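Local coordinates for N-alpha-acetyltransferase (Sulfolobus solfataricus P2, PDB 4R3L), which transfers the acetyl group of acetyl-CoA to the alpha-amino group at protein N-termini, preferring those that begin with serine, at residues Y65-I70 and H88-A93. Sequence-based numbering, arbitrary orientation.
With COA (coenzyme A), chain C.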
loop_
_atom_site.group_PDB
_atom_site.type_symbol
_atom_site.label_atom_id
_atom_site.label_comp_id
_atom_site.label_asym_id
_atom_site.label_seq_id
_atom_site.Cartn_x
_atom_site.Cartn_y
_atom_site.Cartn_z
ATOM N N TYR A 65 -8.498 -2.212 -1.323
ATOM C CA TYR A 65 -8.070 -1.535 -0.112
ATOM C C TYR A 65 -6.615 -1.157 -0.214
ATOM O O TYR A 65 -5.876 -1.701 -1.044
ATOM C CB TYR A 65 -8.301 -2.432 1.123
ATOM C CG TYR A 65 -7.352 -3.601 1.159
ATOM C CD1 TYR A 65 -6.136 -3.509 1.816
ATOM C CD2 TYR A 65 -7.662 -4.794 0.512
ATOM C CE1 TYR A 65 -5.252 -4.581 1.839
ATOM C CE2 TYR A 65 -6.781 -5.868 0.521
ATOM C CZ TYR A 65 -5.575 -5.750 1.174
ATOM O OH TYR A 65 -4.697 -6.817 1.203
ATOM N N ILE A 66 -6.198 -0.246 0.654
ATOM C CA ILE A 66 -4.786 0.038 0.828
ATOM C C ILE A 66 -4.497 0.149 2.315
ATOM O O ILE A 66 -5.160 0.896 3.027
ATOM C CB ILE A 66 -4.352 1.333 0.087
ATOM C CG1 ILE A 66 -2.845 1.570 0.265
ATOM C CG2 ILE A 66 -5.169 2.552 0.555
ATOM C CD1 ILE A 66 -2.309 2.715 -0.617
ATOM N N MET A 67 -3.511 -0.619 2.774
ATOM C CA MET A 67 -3.152 -0.644 4.191
ATOM C C MET A 67 -1.772 -0.055 4.387
ATOM O O MET A 67 -0.804 -0.573 3.839
ATOM C CB MET A 67 -3.194 -2.090 4.722
ATOM C CG MET A 67 -2.654 -2.236 6.112
ATOM S SD MET A 67 -3.091 -3.860 6.833
ATOM C CE MET A 67 -2.239 -4.970 5.711
ATOM N N PRO A 68 -1.674 1.029 5.174
ATOM C CA PRO A 68 -0.432 1.765 5.360
ATOM C C PRO A 68 0.269 1.430 6.673
ATOM O O PRO A 68 -0.339 0.837 7.573
ATOM C CB PRO A 68 -0.921 3.216 5.393
ATOM C CG PRO A 68 -2.177 3.090 6.227
ATOM C CD PRO A 68 -2.803 1.744 5.809
ATOM N N ARG A 69 1.529 1.839 6.768
ATOM C CA ARG A 69 2.260 1.843 8.029
ATOM C C ARG A 69 3.038 3.149 8.074
ATOM O O ARG A 69 3.622 3.549 7.071
ATOM C CB ARG A 69 3.199 0.639 8.131
ATOM C CG ARG A 69 3.972 0.556 9.431
ATOM C CD ARG A 69 5.177 -0.345 9.231
ATOM N NE ARG A 69 5.611 -0.976 10.463
ATOM C CZ ARG A 69 6.749 -1.650 10.576
ATOM N NH1 ARG A 69 7.561 -1.747 9.527
ATOM N NH2 ARG A 69 7.078 -2.215 11.731
ATOM N N ILE A 70 3.038 3.824 9.216
ATOM C CA ILE A 70 3.747 5.091 9.336
ATOM C C ILE A 70 5.025 4.876 10.154
ATOM O O ILE A 70 4.983 4.242 11.215
ATOM C CB ILE A 70 2.884 6.172 9.994
ATOM C CG1 ILE A 70 1.602 6.409 9.180
ATOM C CG2 ILE A 70 3.694 7.456 10.134
ATOM C CD1 ILE A 70 1.888 6.884 7.755
ATOM N N HIS A 88 4.549 3.887 4.483
ATOM C CA HIS A 88 4.914 2.612 3.898
ATOM C C HIS A 88 3.633 1.925 3.475
ATOM O O HIS A 88 2.753 1.715 4.303
ATOM C CB HIS A 88 5.693 1.792 4.938
ATOM C CG HIS A 88 6.235 0.486 4.437
ATOM N ND1 HIS A 88 6.979 -0.350 5.235
ATOM C CD2 HIS A 88 6.156 -0.115 3.223
ATOM C CE1 HIS A 88 7.339 -1.418 4.537
ATOM N NE2 HIS A 88 6.846 -1.303 3.320
ATOM N N VAL A 89 3.501 1.586 2.198
ATOM C CA VAL A 89 2.329 0.826 1.769
ATOM C C VAL A 89 2.562 -0.627 2.071
ATOM O O VAL A 89 3.433 -1.242 1.468
ATOM C CB VAL A 89 2.046 0.965 0.245
ATOM C CG1 VAL A 89 0.778 0.187 -0.135
ATOM C CG2 VAL A 89 1.935 2.431 -0.155
ATOM N N VAL A 90 1.784 -1.184 2.989
ATOM C CA VAL A 90 2.015 -2.562 3.418
ATOM C C VAL A 90 1.357 -3.501 2.421
ATOM O O VAL A 90 1.922 -4.527 2.016
ATOM C CB VAL A 90 1.467 -2.808 4.828
ATOM C CG1 VAL A 90 1.653 -4.276 5.233
ATOM C CG2 VAL A 90 2.140 -1.875 5.816
ATOM N N SER A 91 0.175 -3.108 1.967
ATOM C CA SER A 91 -0.609 -3.972 1.115
ATOM C C SER A 91 -1.606 -3.135 0.323
ATOM O O SER A 91 -2.232 -2.231 0.868
ATOM C CB SER A 91 -1.319 -5.036 1.978
ATOM O OG SER A 91 -1.973 -6.008 1.191
ATOM N N ILE A 92 -1.732 -3.427 -0.968
ATOM C CA ILE A 92 -2.782 -2.834 -1.786
ATOM C C ILE A 92 -3.296 -3.891 -2.766
ATOM O O ILE A 92 -2.522 -4.633 -3.377
ATOM C CB ILE A 92 -2.283 -1.563 -2.526
ATOM C CG1 ILE A 92 -3.424 -0.886 -3.291
ATOM C CG2 ILE A 92 -1.116 -1.872 -3.468
ATOM C CD1 ILE A 92 -2.992 0.409 -3.964
ATOM N N ALA A 93 -4.605 -3.999 -2.878
ATOM C CA ALA A 93 -5.182 -4.975 -3.783
ATOM C C ALA A 93 -6.554 -4.521 -4.259
ATOM O O ALA A 93 -7.253 -3.792 -3.559
ATOM C CB ALA A 93 -5.278 -6.332 -3.102
HETATM N N1A COA C . -0.889 -3.925 -17.301
HETATM C C2A COA C . -0.278 -2.766 -17.624
HETATM N N3A COA C . -0.484 -1.661 -16.904
HETATM C C4A COA C . -1.323 -1.679 -15.823
HETATM C C5A COA C . -1.967 -2.855 -15.466
HETATM C C6A COA C . -1.731 -4.001 -16.241
HETATM N N6A COA C . -2.386 -5.260 -15.900
HETATM N N7A COA C . -2.741 -2.579 -14.345
HETATM C C8A COA C . -2.570 -1.264 -14.035
HETATM N N9A COA C . -1.709 -0.710 -14.912
HETATM C C1B COA C . -1.267 0.694 -14.953
HETATM C C2B COA C . -1.861 1.375 -16.122
HETATM O O2B COA C . -1.039 2.398 -16.560
HETATM C C3B COA C . -3.062 1.958 -15.572
HETATM O O3B COA C . -3.499 2.957 -16.406
HETATM P P3B COA C . -4.618 2.646 -17.461
HETATM O O7A COA C . -5.233 3.947 -17.972
HETATM O O8A COA C . -5.677 1.838 -16.822
HETATM O O9A COA C . -4.029 1.879 -18.606
HETATM C C4B COA C . -2.566 2.472 -14.284
HETATM O O4B COA C . -1.718 1.452 -13.816
HETATM C C5B COA C . -3.648 2.658 -13.306
HETATM O O5B COA C . -4.178 1.449 -12.838
HETATM P P1A COA C . -5.409 1.305 -11.860
HETATM O O1A COA C . -6.688 1.085 -12.621
HETATM O O2A COA C . -5.472 2.479 -10.971
HETATM O O3A COA C . -5.043 -0.036 -11.075
HETATM P P2A COA C . -6.053 -1.162 -10.627
HETATM O O4A COA C . -6.461 -2.057 -11.786
HETATM O O5A COA C . -7.235 -0.563 -9.935
HETATM O O6A COA C . -5.271 -2.075 -9.558
HETATM C CBP COA C . -3.393 -3.478 -8.877
HETATM C CCP COA C . -3.922 -2.295 -9.743
HETATM C CDP COA C . -1.941 -3.714 -9.196
HETATM C CEP COA C . -3.559 -3.077 -7.412
HETATM C CAP COA C . -4.259 -4.664 -9.235
HETATM O OAP COA C . -3.937 -5.232 -10.506
HETATM C C9P COA C . -4.207 -5.811 -8.243
HETATM O O9P COA C . -4.939 -5.807 -7.218
HETATM N N8P COA C . -3.347 -6.957 -8.446
HETATM C C7P COA C . -3.269 -8.080 -7.517
HETATM C C6P COA C . -2.751 -7.676 -6.107
HETATM C C5P COA C . -1.431 -6.911 -6.165
HETATM O O5P COA C . -0.504 -7.370 -6.880
HETATM N N4P COA C . -1.271 -5.659 -5.423
HETATM C C3P COA C . -0.024 -4.924 -5.489
HETATM C C2P COA C . 1.210 -5.546 -4.847
HETATM S S1P COA C . 2.606 -4.512 -4.543
#
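Met67 O takes two backbone donors at once: Val90 N at 2.8 Å, and Ser91 N at 3.3 Å, the latter in the carbonyl plane on a lone pair. Two consecutive residues facing one is a classic beta bulge; it shifts the register by one, so that Met67 pairs with Ser91 but Pro68 with Val89. Val90, the extra residue, has phi/psi of -83°/-40° and turns its side chain toward the other strand, where CG2 lies 3.6 Å from Arg69 CB and CG1 meets the methyl end of Met67, whose chain bends at chi3 (63°). On the face that Met67 shares with Tyr65 and Ser91, Tyr65 OH and Ser91 OG are hydrogen-bonded at 2.8 Å, and Asn29 of helix 22-32 also bonds the phenol. The two strands are neighbours in the central sheet of the GNAT fold, a hairpin whose second strand carries acetyl-CoA-binding residues, and a bulge here is characteristic of the family. Past it, Ile92 O is turned to the cofactor and accepts from N4P of coenzyme A at 2.6 Å, while the backbone N of Ala93 lies over one face of the Tyr65 ring and bonds Tyr65 O. On the other face of the sheet, Ile66 CD1 touches Val89 CG1 and Ile92 CD1, facing helix 103-119. At the far end Arg69 N bonds His88 O at 2.8 Å; the imidazole of His88, a zinc-binding residue, is held by Glu71 at ND1 and Glu127 at NE2.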